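Local coordinates for copper-transporting atpase (Sulfolobus solfataricus, PDB 2YJ3), which probably couples ATP hydrolysis to the movement of heavy-metal cations such as copper across the cell membrane, this chain being its cytoplasmic catalytic part, at residues S53-Y58 / E126-F131; D186-I191 / L214-V219; L202-G207 / N241-L246. The protein carries 1 engineered substitution. All coordinates share one frame; numbering follows the deposited sequence.

Contact 1 of 3, residues S53-Y58 / E126-F131; sequences SLSLAY and EPIASF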
loop_
_atom_site.group_PDB
_atom_site.type_symbol
_atom_site.label_atom_id
_atom_site.label_comp_id
_atom_site.label_asym_id
_atom_site.label_seq_id
_atom_site.Cartn_x
_atom_site.Cartn_y
_atom_site.Cartn_z
ATOM N N SER A 53 4.514 10.755 -26.498
ATOM C CA SER A 53 3.549 11.522 -25.703
ATOM C C SER A 53 2.085 11.215 -26.066
ATOM O O SER A 53 1.195 11.320 -25.224
ATOM C CB SER A 53 3.847 13.035 -25.803
ATOM O OG SER A 53 5.107 13.355 -25.184
ATOM N N LEU A 54 1.831 10.816 -27.312
ATOM C CA LEU A 54 0.484 10.380 -27.695
ATOM C C LEU A 54 0.091 9.134 -26.896
ATOM O O LEU A 54 -1.021 9.029 -26.403
ATOM C CB LEU A 54 0.395 10.098 -29.205
ATOM C CG LEU A 54 -0.979 9.652 -29.739
ATOM C CD1 LEU A 54 -2.063 10.647 -29.411
ATOM C CD2 LEU A 54 -0.930 9.388 -31.251
ATOM N N SER A 55 1.023 8.197 -26.772
ATOM C CA SER A 55 0.800 6.996 -25.986
ATOM C C SER A 55 0.508 7.351 -24.549
ATOM O O SER A 55 -0.377 6.769 -23.908
ATOM C CB SER A 55 2.021 6.079 -26.055
ATOM O OG SER A 55 2.176 5.577 -27.367
ATOM N N LEU A 56 1.272 8.306 -24.045
ATOM C CA LEU A 56 1.099 8.808 -22.686
ATOM C C LEU A 56 -0.327 9.324 -22.503
ATOM O O LEU A 56 -1.001 8.989 -21.528
ATOM C CB LEU A 56 2.133 9.921 -22.412
ATOM C CG LEU A 56 2.080 10.641 -21.055
ATOM C CD1 LEU A 56 2.022 9.635 -19.910
ATOM C CD2 LEU A 56 3.269 11.643 -20.893
ATOM N N ALA A 57 -0.793 10.128 -23.453
ATOM C CA ALA A 57 -2.122 10.727 -23.356
ATOM C C ALA A 57 -3.205 9.658 -23.431
ATOM O O ALA A 57 -4.251 9.794 -22.806
ATOM C CB ALA A 57 -2.326 11.740 -24.458
ATOM N N TYR A 58 -2.964 8.614 -24.223
ATOM C CA TYR A 58 -3.923 7.533 -24.359
ATOM C C TYR A 58 -4.039 6.771 -23.048
ATOM O O TYR A 58 -5.126 6.546 -22.549
ATOM C CB TYR A 58 -3.511 6.584 -25.491
ATOM C CG TYR A 58 -3.839 7.081 -26.889
ATOM C CD1 TYR A 58 -4.690 8.162 -27.078
ATOM C CD2 TYR A 58 -3.295 6.464 -28.018
ATOM C CE1 TYR A 58 -4.988 8.624 -28.341
ATOM C CE2 TYR A 58 -3.595 6.919 -29.295
ATOM C CZ TYR A 58 -4.454 7.994 -29.447
ATOM O OH TYR A 58 -4.784 8.461 -30.706
ATOM N N GLU A 126 -0.788 -4.168 -29.638
ATOM C CA GLU A 126 0.666 -4.028 -29.697
ATOM C C GLU A 126 1.222 -3.219 -28.517
ATOM O O GLU A 126 0.825 -2.072 -28.306
ATOM C CB GLU A 126 1.052 -3.342 -31.008
ATOM C CG GLU A 126 2.508 -2.913 -31.078
ATOM C CD GLU A 126 2.862 -2.204 -32.381
ATOM O OE1 GLU A 126 2.051 -1.354 -32.829
ATOM O OE2 GLU A 126 3.951 -2.496 -32.947
ATOM N N PRO A 127 2.156 -3.813 -27.755
ATOM C CA PRO A 127 2.810 -3.097 -26.657
ATOM C C PRO A 127 3.689 -1.969 -27.188
ATOM O O PRO A 127 4.680 -2.253 -27.853
ATOM C CB PRO A 127 3.662 -4.177 -25.993
ATOM C CG PRO A 127 3.917 -5.190 -27.067
ATOM C CD PRO A 127 2.690 -5.177 -27.938
ATOM N N ILE A 128 3.333 -0.718 -26.902
ATOM C CA ILE A 128 4.049 0.418 -27.477
ATOM C C ILE A 128 4.658 1.407 -26.464
ATOM O O ILE A 128 5.451 2.272 -26.851
ATOM C CB ILE A 128 3.182 1.210 -28.506
ATOM C CG1 ILE A 128 1.789 1.484 -27.948
ATOM C CG2 ILE A 128 3.076 0.450 -29.841
ATOM C CD1 ILE A 128 1.775 2.170 -26.617
ATOM N N ALA A 129 4.295 1.279 -25.190
ATOM C CA ALA A 129 4.843 2.132 -24.140
ATOM C C ALA A 129 4.821 1.389 -22.821
ATOM O O ALA A 129 4.185 0.330 -22.706
ATOM C CB ALA A 129 4.026 3.432 -24.026
ATOM N N SER A 130 5.484 1.949 -21.812
ATOM C CA SER A 130 5.482 1.336 -20.485
ATOM C C SER A 130 5.835 2.324 -19.371
ATOM O O SER A 130 6.430 3.377 -19.626
ATOM C CB SER A 130 6.446 0.148 -20.446
ATOM O OG SER A 130 7.779 0.619 -20.517
ATOM N N PHE A 131 5.468 1.972 -18.138
ATOM C CA PHE A 131 5.786 2.782 -16.953
ATOM C C PHE A 131 6.479 1.917 -15.940
ATOM O O PHE A 131 6.114 0.743 -15.772
ATOM C CB PHE A 131 4.514 3.274 -16.236
ATOM C CG PHE A 131 3.644 4.167 -17.059
ATOM C CD1 PHE A 131 2.702 3.631 -17.930
ATOM C CD2 PHE A 131 3.748 5.545 -16.950
ATOM C CE1 PHE A 131 1.899 4.460 -18.684
ATOM C CE2 PHE A 131 2.933 6.384 -17.692
ATOM C CZ PHE A 131 2.021 5.850 -18.561
#
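S55 and L56, successive residues near the start of helix 53-63, meet three side chains of strand 126-134 without a hydrogen bond between them. The CB of S55 rests on the CB of A129 at 3.9 Å, and its OG lies 3.5 Å from I128 CD1, an oxygen against a methyl. One residue on, L56 CD1 touches the F131 ring 4.0 Å from CZ; it comes in at the ring edge, near the ring plane, and the two side chains cross at about a right angle. I128 turns its CG1 between backbone N and carbonyl carbon (chi1 47°), which carries CD1 to the serine. Behind these residues the strand has a classic beta bulge: I128 and A129 both pair with V121, so adjacent side chains point to the helix. The segment axes pass 8.6 Å apart at -80°, nearly perpendicular. F49 of strand 45-50 touches L56, A129 and F131, its ring meeting that of F131 at about 45°. Strand 126-134 runs between strands 45-50 and 119-123 in the antiparallel sheet of the nucleotide-binding domain, and helix 69-81 adds Y77, A78 and Q81 against L56 and I74 against F131.

Contact 2 of 3, residues D186-I191 / L214-V219; sequences DKVRII and LALADV. With SO4 (sulfate ion), chain C.
L216 of helix 211-216 reaches two side chains one turn apart on helix 184-196. The tight point is its CD1 methyl against V188 CG2, 3.5 Å apart and closer than usual for two carbons. Deeper in, I191 CG2 lies 3.7 Å from L216 CB and 4.0 Å from A217 N, so a single methyl covers both the root of the leucine and the backbone N of the residue after it. That methyl is placed by a chi1 of -57°, which sets CG2 opposite the backbone N of I191. Both isoleucine and valine meet the leucine at a slant, with no hydrogen bond linking the segments. Tightness and burial do not coincide: the close V188-L216 pair lies toward the partly exposed side, whereas I191, with its looser touch on A217, is buried and also packs on M203 and A213. The backbone there is secured separately: A217 N bonds L214 O at 2.8 Å, and L216 O accepts from K195 NZ. On another side of helix 184-196, K187 extends its chain beyond CG and gives a hydrogen bond from NZ to O1 of the sulfate, 2.6 Å away, while also forming a salt bridge with E34. The sulfate probably comes from the crystallisation liquor, but K187 binds ATP in another structure of this protein, and the anion is consistent with a phosphate-binding position. Helix, strand 201-205 and helix in succession are the alternating pattern of the Rossmann-like core of haloacid dehalogenase hydrolases, where a lysine in this region serves the phosphate site.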
loop_
_atom_site.group_PDB
_atom_site.type_symbol
_atom_site.label_atom_id
_atom_site.label_comp_id
_atom_site.label_asym_id
_atom_site.label_seq_id
_atom_site.Cartn_x
_atom_site.Cartn_y
_atom_site.Cartn_z
ATOM N N ASP A 186 -0.870 -15.984 1.553
ATOM C CA ASP A 186 0.457 -16.164 2.127
ATOM C C ASP A 186 0.594 -15.363 3.416
ATOM O O ASP A 186 1.137 -15.848 4.403
ATOM C CB ASP A 186 1.528 -15.705 1.141
ATOM C CG ASP A 186 1.472 -16.458 -0.167
ATOM O OD1 ASP A 186 0.734 -17.464 -0.232
ATOM O OD2 ASP A 186 2.162 -16.044 -1.126
ATOM N N LYS A 187 0.110 -14.129 3.410
ATOM C CA LYS A 187 0.221 -13.294 4.610
ATOM C C LYS A 187 -0.568 -13.920 5.757
ATOM O O LYS A 187 -0.065 -14.032 6.877
ATOM C CB LYS A 187 -0.253 -11.860 4.340
ATOM C CG LYS A 187 0.520 -11.165 3.234
ATOM C CD LYS A 187 -0.053 -9.789 2.907
ATOM C CE LYS A 187 0.598 -9.241 1.640
ATOM N NZ LYS A 187 -0.048 -7.986 1.162
ATOM N N VAL A 188 -1.794 -14.356 5.466
ATOM C CA VAL A 188 -2.641 -14.949 6.497
ATOM C C VAL A 188 -1.951 -16.155 7.152
ATOM O O VAL A 188 -1.934 -16.279 8.380
ATOM C CB VAL A 188 -4.048 -15.323 5.954
ATOM C CG1 VAL A 188 -4.062 -16.736 5.385
ATOM C CG2 VAL A 188 -5.089 -15.200 7.046
ATOM N N ARG A 189 -1.365 -17.028 6.331
ATOM C CA ARG A 189 -0.636 -18.193 6.843
ATOM C C ARG A 189 0.575 -17.784 7.696
ATOM O O ARG A 189 0.924 -18.458 8.659
ATOM C CB ARG A 189 -0.210 -19.110 5.692
ATOM C CG ARG A 189 -1.345 -19.979 5.129
ATOM C CD ARG A 189 -0.943 -20.697 3.844
ATOM N NE ARG A 189 -1.835 -21.821 3.560
ATOM C CZ ARG A 189 -2.119 -22.270 2.341
ATOM N NH1 ARG A 189 -1.583 -21.684 1.277
ATOM N NH2 ARG A 189 -2.943 -23.301 2.187
ATOM N N ILE A 190 1.200 -16.665 7.355
ATOM C CA ILE A 190 2.317 -16.148 8.142
ATOM C C ILE A 190 1.882 -15.699 9.536
ATOM O O ILE A 190 2.531 -16.007 10.538
ATOM C CB ILE A 190 3.017 -14.991 7.415
ATOM C CG1 ILE A 190 3.837 -15.549 6.247
ATOM C CG2 ILE A 190 3.902 -14.216 8.377
ATOM C CD1 ILE A 190 4.887 -14.601 5.737
ATOM N N ILE A 191 0.779 -14.970 9.596
ATOM C CA ILE A 191 0.223 -14.561 10.869
ATOM C C ILE A 191 -0.085 -15.790 11.713
ATOM O O ILE A 191 0.354 -15.884 12.857
ATOM C CB ILE A 191 -1.069 -13.735 10.688
ATOM C CG1 ILE A 191 -0.803 -12.503 9.816
ATOM C CG2 ILE A 191 -1.646 -13.347 12.049
ATOM C CD1 ILE A 191 0.198 -11.537 10.399
ATOM N N LEU A 214 -5.058 -9.191 8.907
ATOM C CA LEU A 214 -5.397 -8.301 10.020
ATOM C C LEU A 214 -6.380 -8.972 10.957
ATOM O O LEU A 214 -6.222 -8.928 12.184
ATOM C CB LEU A 214 -6.020 -7.003 9.495
ATOM C CG LEU A 214 -5.110 -6.130 8.623
ATOM C CD1 LEU A 214 -5.899 -5.040 7.904
ATOM C CD2 LEU A 214 -3.980 -5.533 9.457
ATOM N N ALA A 215 -7.405 -9.586 10.370
ATOM C CA ALA A 215 -8.440 -10.237 11.156
ATOM C C ALA A 215 -7.824 -11.240 12.127
ATOM O O ALA A 215 -8.368 -11.481 13.200
ATOM C CB ALA A 215 -9.461 -10.914 10.248
ATOM N N LEU A 216 -6.676 -11.808 11.763
ATOM C CA LEU A 216 -5.999 -12.766 12.635
ATOM C C LEU A 216 -4.952 -12.138 13.551
ATOM O O LEU A 216 -4.453 -12.794 14.463
ATOM C CB LEU A 216 -5.327 -13.869 11.811
ATOM C CG LEU A 216 -6.227 -14.871 11.088
ATOM C CD1 LEU A 216 -5.381 -15.953 10.445
ATOM C CD2 LEU A 216 -7.225 -15.486 12.058
ATOM N N ALA A 217 -4.589 -10.883 13.306
ATOM C CA ALA A 217 -3.552 -10.266 14.118
ATOM C C ALA A 217 -4.022 -10.217 15.565
ATOM O O ALA A 217 -5.213 -10.053 15.831
ATOM C CB ALA A 217 -3.232 -8.864 13.609
ATOM N N ASP A 218 -3.098 -10.368 16.506
ATOM C CA ASP A 218 -3.450 -10.173 17.908
ATOM C C ASP A 218 -4.027 -8.772 18.122
ATOM O O ASP A 218 -5.076 -8.611 18.743
ATOM C CB ASP A 218 -2.258 -10.468 18.815
ATOM C CG ASP A 218 -1.981 -11.962 18.918
ATOM O OD1 ASP A 218 -2.887 -12.693 19.372
ATOM O OD2 ASP A 218 -0.883 -12.408 18.523
ATOM N N VAL A 219 -3.356 -7.762 17.584
ATOM C CA VAL A 219 -3.976 -6.445 17.473
ATOM C C VAL A 219 -3.705 -5.872 16.097
ATOM O O VAL A 219 -2.572 -5.855 15.625
ATOM C CB VAL A 219 -3.596 -5.474 18.631
ATOM C CG1 VAL A 219 -2.369 -5.970 19.367
ATOM C CG2 VAL A 219 -3.426 -4.024 18.124
HETATM S S SO4 C . 0.582 -5.623 -1.516
HETATM O O1 SO4 C . 0.057 -6.963 -1.277
HETATM O O2 SO4 C . 1.191 -5.103 -0.288
HETATM O O3 SO4 C . 1.597 -5.648 -2.576
HETATM O O4 SO4 C . -0.522 -4.763 -1.928
#

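Contact 3 of 3, residues L202-G207 / N241-L246; sequences LMIGDG and NDIGTL
I204 and L246 reach toward each other tip to tip, the strand residue from the central sheet and the leucine from the first turn of helix 243-250. I204 CD1 stands 3.5 Å from L246 CD2, tighter than usual for two methyls, and the same CD2 lies 4.1 Å from I204 CG1. The isoleucine is extended along its outer bond, with CD1 opposite CA (chi2 -178°), and so presents its terminal methyl to the helix. L246 answers by holding CG opposite its backbone N (chi1 172°), which sends the branch toward the sheet. I243, three residues earlier on the same helical face, offers CG2 to I204 CD1 at 4.3 Å, a looser touch; one methyl of the strand thus serves both helix residues. All three side chains are buried, and the interface is wholly apolar. Away from the sheet, D242 occupies the N-cap: its OD1 accepts a weak bond from T245 N at 3.5 Å, and its OD2 a weak one from T245 OG1 at 2.8 Å. Beyond the strand, the carboxylate of D210 takes the N-H groups of D206 and G207; this turn is the GDGxND signature of P-type ATPases, and its N209 binds ATP in another structure of this protein. Strand 201-205 runs parallel between strands 30-34 and 219-223, and helix 243-250 covers all three: F33 touches I204 and I243, M223 packs on I243, and V221 on L246. M203 points to the other side of the sheet, against A213 and L214 of helix 211-216.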
loop_
_atom_site.group_PDB
_atom_site.type_symbol
_atom_site.label_atom_id
_atom_site.label_comp_id
_atom_site.label_asym_id
_atom_site.label_seq_id
_atom_site.Cartn_x
_atom_site.Cartn_y
_atom_site.Cartn_z
ATOM N N LEU A 202 1.093 -7.566 16.360
ATOM C CA LEU A 202 0.327 -6.386 16.020
ATOM C C LEU A 202 0.618 -6.094 14.571
ATOM O O LEU A 202 1.779 -6.067 14.152
ATOM C CB LEU A 202 0.742 -5.216 16.902
ATOM C CG LEU A 202 0.081 -3.860 16.659
ATOM C CD1 LEU A 202 0.131 -3.017 17.942
ATOM C CD2 LEU A 202 0.743 -3.140 15.503
ATOM N N MET A 203 -0.425 -5.887 13.785
ATOM C CA MET A 203 -0.190 -5.705 12.371
ATOM C C MET A 203 -0.780 -4.422 11.859
ATOM O O MET A 203 -1.877 -4.052 12.239
ATOM C CB MET A 203 -0.737 -6.877 11.565
ATOM C CG MET A 203 -0.473 -6.695 10.089
ATOM S SD MET A 203 -0.949 -8.086 9.062
ATOM C CE MET A 203 -0.474 -7.477 7.441
ATOM N N ILE A 204 -0.051 -3.771 10.958
ATOM C CA ILE A 204 -0.489 -2.527 10.351
ATOM C C ILE A 204 -0.614 -2.724 8.853
ATOM O O ILE A 204 0.357 -3.105 8.197
ATOM C CB ILE A 204 0.542 -1.431 10.619
ATOM C CG1 ILE A 204 0.887 -1.425 12.105
ATOM C CG2 ILE A 204 0.031 -0.091 10.125
ATOM C CD1 ILE A 204 1.863 -0.360 12.498
ATOM N N GLY A 205 -1.798 -2.451 8.310
ATOM C CA GLY A 205 -2.070 -2.709 6.902
ATOM C C GLY A 205 -3.095 -1.781 6.277
ATOM O O GLY A 205 -3.610 -0.848 6.919
ATOM N N ASP A 206 -3.397 -2.040 5.009
ATOM C CA ASP A 206 -4.266 -1.169 4.227
ATOM C C ASP A 206 -5.737 -1.369 4.578
ATOM O O ASP A 206 -6.546 -0.454 4.418
ATOM C CB ASP A 206 -4.041 -1.393 2.731
ATOM C CG ASP A 206 -4.324 -2.821 2.310
ATOM O OD1 ASP A 206 -5.518 -3.173 2.182
ATOM O OD2 ASP A 206 -3.353 -3.586 2.113
ATOM N N GLY A 207 -6.082 -2.561 5.053
ATOM C CA GLY A 207 -7.422 -2.804 5.559
ATOM C C GLY A 207 -8.326 -3.519 4.573
ATOM O O GLY A 207 -9.475 -3.847 4.897
ATOM N N ASN A 241 -3.573 8.496 9.501
ATOM C CA ASN A 241 -2.503 7.881 8.730
ATOM C C ASN A 241 -1.163 8.202 9.357
ATOM O O ASN A 241 -0.115 8.061 8.726
ATOM C CB ASN A 241 -2.531 8.349 7.283
ATOM C CG ASN A 241 -3.665 7.740 6.506
ATOM O OD1 ASN A 241 -3.770 6.517 6.405
ATOM N ND2 ASN A 241 -4.534 8.587 5.953
ATOM N N ASP A 242 -1.207 8.616 10.615
ATOM C CA ASP A 242 -0.004 8.995 11.343
ATOM C C ASP A 242 0.628 7.776 12.003
ATOM O O ASP A 242 0.315 7.460 13.156
ATOM C CB ASP A 242 -0.351 10.044 12.401
ATOM C CG ASP A 242 0.849 10.841 12.834
ATOM O OD1 ASP A 242 1.980 10.410 12.528
ATOM O OD2 ASP A 242 0.665 11.902 13.477
ATOM N N ILE A 243 1.514 7.087 11.280
ATOM C CA ILE A 243 2.136 5.888 11.834
ATOM C C ILE A 243 3.109 6.235 12.943
ATOM O O ILE A 243 3.259 5.480 13.906
ATOM C CB ILE A 243 2.918 5.054 10.796
ATOM C CG1 ILE A 243 2.310 5.158 9.403
ATOM C CG2 ILE A 243 2.955 3.608 11.236
ATOM C CD1 ILE A 243 1.608 3.879 8.956
ATOM N N GLY A 244 3.796 7.360 12.792
ATOM C CA GLY A 244 4.766 7.784 13.789
ATOM C C GLY A 244 4.116 7.827 15.158
ATOM O O GLY A 244 4.620 7.261 16.129
ATOM N N THR A 245 2.972 8.492 15.221
ATOM C CA THR A 245 2.209 8.605 16.451
ATOM C C THR A 245 1.744 7.241 16.962
ATOM O O THR A 245 1.565 7.039 18.165
ATOM C CB THR A 245 1.015 9.550 16.245
ATOM O OG1 THR A 245 1.506 10.875 15.995
ATOM C CG2 THR A 245 0.112 9.569 17.477
ATOM N N LEU A 246 1.546 6.297 16.054
ATOM C CA LEU A 246 1.182 4.953 16.482
ATOM C C LEU A 246 2.395 4.274 17.086
ATOM O O LEU A 246 2.305 3.608 18.121
ATOM C CB LEU A 246 0.657 4.129 15.310
ATOM C CG LEU A 246 0.446 2.659 15.649
ATOM C CD1 LEU A 246 -0.631 2.535 16.714
ATOM C CD2 LEU A 246 0.047 1.900 14.400
#

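Contacts 2 and 3 both belong to the mixed, mostly parallel sheet of the phosphorylation domain and its helices, with centres about 15 Å apart. Strand 201-205, part of contact 3, is also packed by the helices of contact 2: M203 meets them on one face, I204 meets helix 243-250 on the other, and V219 O pairs with M203 N. Contact 1 lies in the other domain, about 39 and 36 Å from their centres, and joins a helix to an antiparallel sheet. None has a hydrogen bond across it; contacts 2 and 3 meet through aliphatic side chains, whereas contact 1 adds a serine and a phenylalanine ring edge. Contact 3 is fully buried, contact 1 mostly so, and contact 2 partly open, its helix also carrying the anion-binding lysine.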